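Local coordinates for BolA (Coxiella burnetii, PDB 3TR3), which is a homologue of the stress-induced BolA proteins, of unknown precise cellular function, and can bind a cobalt ion, at residues F33-L38 and L69-Y74. Residues are numbered along the deposited sequence; the frame is centred on the assembly and turned at random.
Sequences FEAVVL and LSLKTY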
loop_
_atom_site.group_PDB
_atom_site.type_symbol
_atom_site.label_atom_id
_atom_site.label_comp_id
_atom_site.label_asym_id
_atom_site.label_seq_id
_atom_site.Cartn_x
_atom_site.Cartn_y
_atom_site.Cartn_z
ATOM N N PHE B 33 2.544 -10.254 -9.212
ATOM C CA PHE B 33 2.390 -9.147 -8.291
ATOM C C PHE B 33 3.105 -7.904 -8.848
ATOM O O PHE B 33 3.965 -8.014 -9.730
ATOM C CB PHE B 33 2.997 -9.499 -6.928
ATOM C CG PHE B 33 2.334 -10.649 -6.222
ATOM C CD1 PHE B 33 1.303 -10.419 -5.296
ATOM C CD2 PHE B 33 2.759 -11.959 -6.444
ATOM C CE1 PHE B 33 0.708 -11.495 -4.602
ATOM C CE2 PHE B 33 2.156 -13.048 -5.774
ATOM C CZ PHE B 33 1.137 -12.820 -4.859
ATOM N N GLU B 34 2.716 -6.738 -8.332
ATOM C CA GLU B 34 3.397 -5.460 -8.554
ATOM C C GLU B 34 3.506 -4.788 -7.214
ATOM O O GLU B 34 2.566 -4.812 -6.418
ATOM C CB GLU B 34 2.602 -4.531 -9.467
ATOM C CG GLU B 34 2.328 -5.070 -10.847
ATOM C CD GLU B 34 1.160 -4.347 -11.516
ATOM O OE1 GLU B 34 0.394 -3.644 -10.807
ATOM O OE2 GLU B 34 1.008 -4.483 -12.755
ATOM N N ALA B 35 4.650 -4.168 -6.967
ATOM C CA ALA B 35 4.874 -3.468 -5.723
ATOM C C ALA B 35 5.549 -2.129 -6.022
ATOM O O ALA B 35 6.350 -2.030 -6.951
ATOM C CB ALA B 35 5.735 -4.332 -4.772
ATOM N N VAL B 36 5.181 -1.098 -5.264
ATOM C CA VAL B 36 5.813 0.198 -5.349
ATOM C C VAL B 36 6.463 0.307 -4.002
ATOM O O VAL B 36 5.795 0.130 -2.983
ATOM C CB VAL B 36 4.822 1.359 -5.577
ATOM C CG1 VAL B 36 5.565 2.672 -5.753
ATOM C CG2 VAL B 36 3.905 1.076 -6.791
ATOM N N VAL B 37 7.791 0.489 -4.013
ATOM C CA VAL B 37 8.603 0.466 -2.802
ATOM C C VAL B 37 9.337 1.789 -2.679
ATOM O O VAL B 37 9.927 2.267 -3.660
ATOM C CB VAL B 37 9.629 -0.698 -2.808
ATOM C CG1 VAL B 37 10.340 -0.762 -1.463
ATOM C CG2 VAL B 37 8.934 -2.006 -3.062
ATOM N N LEU B 38 9.239 2.399 -1.497
ATOM C CA LEU B 38 9.986 3.595 -1.175
ATOM C C LEU B 38 11.078 3.177 -0.200
ATOM O O LEU B 38 10.801 2.450 0.760
ATOM C CB LEU B 38 9.109 4.720 -0.566
ATOM C CG LEU B 38 7.840 5.221 -1.287
ATOM C CD1 LEU B 38 7.275 6.602 -0.782
ATOM C CD2 LEU B 38 7.967 5.233 -2.798
ATOM N N LEU B 69 7.200 -10.950 -9.742
ATOM C CA LEU B 69 7.080 -9.726 -8.987
ATOM C C LEU B 69 7.678 -8.573 -9.761
ATOM O O LEU B 69 8.838 -8.548 -9.981
ATOM C CB LEU B 69 7.769 -9.868 -7.644
ATOM C CG LEU B 69 7.849 -8.575 -6.838
ATOM C CD1 LEU B 69 6.438 -7.947 -6.642
ATOM C CD2 LEU B 69 8.522 -8.841 -5.512
ATOM N N SER B 70 6.855 -7.622 -10.170
ATOM C CA SER B 70 7.248 -6.461 -10.944
ATOM C C SER B 70 7.392 -5.297 -9.956
ATOM O O SER B 70 6.601 -5.198 -9.024
ATOM C CB SER B 70 6.139 -6.224 -11.980
ATOM O OG SER B 70 6.139 -4.922 -12.512
ATOM N N LEU B 71 8.402 -4.434 -10.107
ATOM C CA LEU B 71 8.669 -3.391 -9.075
ATOM C C LEU B 71 8.773 -1.990 -9.629
ATOM O O LEU B 71 9.298 -1.796 -10.715
ATOM C CB LEU B 71 9.968 -3.648 -8.263
ATOM C CG LEU B 71 10.188 -4.951 -7.501
ATOM C CD1 LEU B 71 11.717 -5.157 -7.084
ATOM C CD2 LEU B 71 9.255 -5.042 -6.275
ATOM N N LYS B 72 8.253 -1.027 -8.872
ATOM C CA LYS B 72 8.680 0.364 -9.001
ATOM C C LYS B 72 9.316 0.795 -7.688
ATOM O O LYS B 72 8.701 0.667 -6.631
ATOM C CB LYS B 72 7.559 1.312 -9.372
ATOM C CG LYS B 72 6.955 1.066 -10.727
ATOM C CD LYS B 72 5.641 1.872 -10.897
ATOM C CE LYS B 72 5.045 1.656 -12.282
ATOM N NZ LYS B 72 3.733 2.327 -12.419
ATOM N N THR B 73 10.555 1.296 -7.777
ATOM C CA THR B 73 11.375 1.629 -6.606
ATOM C C THR B 73 11.703 3.110 -6.562
ATOM O O THR B 73 12.283 3.636 -7.493
ATOM C CB THR B 73 12.691 0.804 -6.602
ATOM O OG1 THR B 73 13.303 0.848 -7.900
ATOM C CG2 THR B 73 12.398 -0.669 -6.215
ATOM N N TYR B 74 11.317 3.789 -5.487
ATOM C CA TYR B 74 11.530 5.224 -5.392
ATOM C C TYR B 74 12.241 5.566 -4.099
ATOM O O TYR B 74 12.100 4.877 -3.096
ATOM C CB TYR B 74 10.199 6.014 -5.418
ATOM C CG TYR B 74 9.355 5.821 -6.669
ATOM C CD1 TYR B 74 9.620 6.526 -7.838
ATOM C CD2 TYR B 74 8.278 4.937 -6.671
ATOM C CE1 TYR B 74 8.865 6.337 -8.981
ATOM C CE2 TYR B 74 7.509 4.749 -7.797
ATOM C CZ TYR B 74 7.798 5.440 -8.954
ATOM O OH TYR B 74 6.999 5.236 -10.072
#
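Five backbone hydrogen bonds join Phe33-Leu38 to Leu69-Tyr74 in parallel register, from Ser70 N to Phe33 O at one end to Tyr74 N and Val37 O, 2.8 Å apart, at the other. Ala35 and Val37 use both N and O, and are answered by Ser70, Lys72 and Tyr74. Weaker CA-H...O contacts fill in between, as from Leu38 CA to Tyr74 O (3.1 Å). The strands belong to the small mixed sheet of the BolA fold, where 32-38 runs between antiparallel 22-28 and parallel 68-74, and the chain linking the parallel pair is largely helical. Apolar contacts divide between the two faces. On the face of Phe33, Ala35, Val37, Leu69, Leu71 and Thr73, Ala35 CB lies 3.9 Å from Leu71 CD2 and 4.1 Å from Leu69 CD1, while Leu71 also packs on helix 47-57. The same Leu69 CD1 reaches Phe33 CB at 3.8 Å. On the face of Val36, Leu38 and Tyr74, the tyrosine ring edge takes Val36 CG1 almost in plane, 3.5 Å from Tyr74 CE2. With CG1 anti to the backbone N (chi1 -176°), Val36 directs that methyl to the ring. Leu38 CD2 approaches obliquely, 3.5 Å from Tyr74 CB.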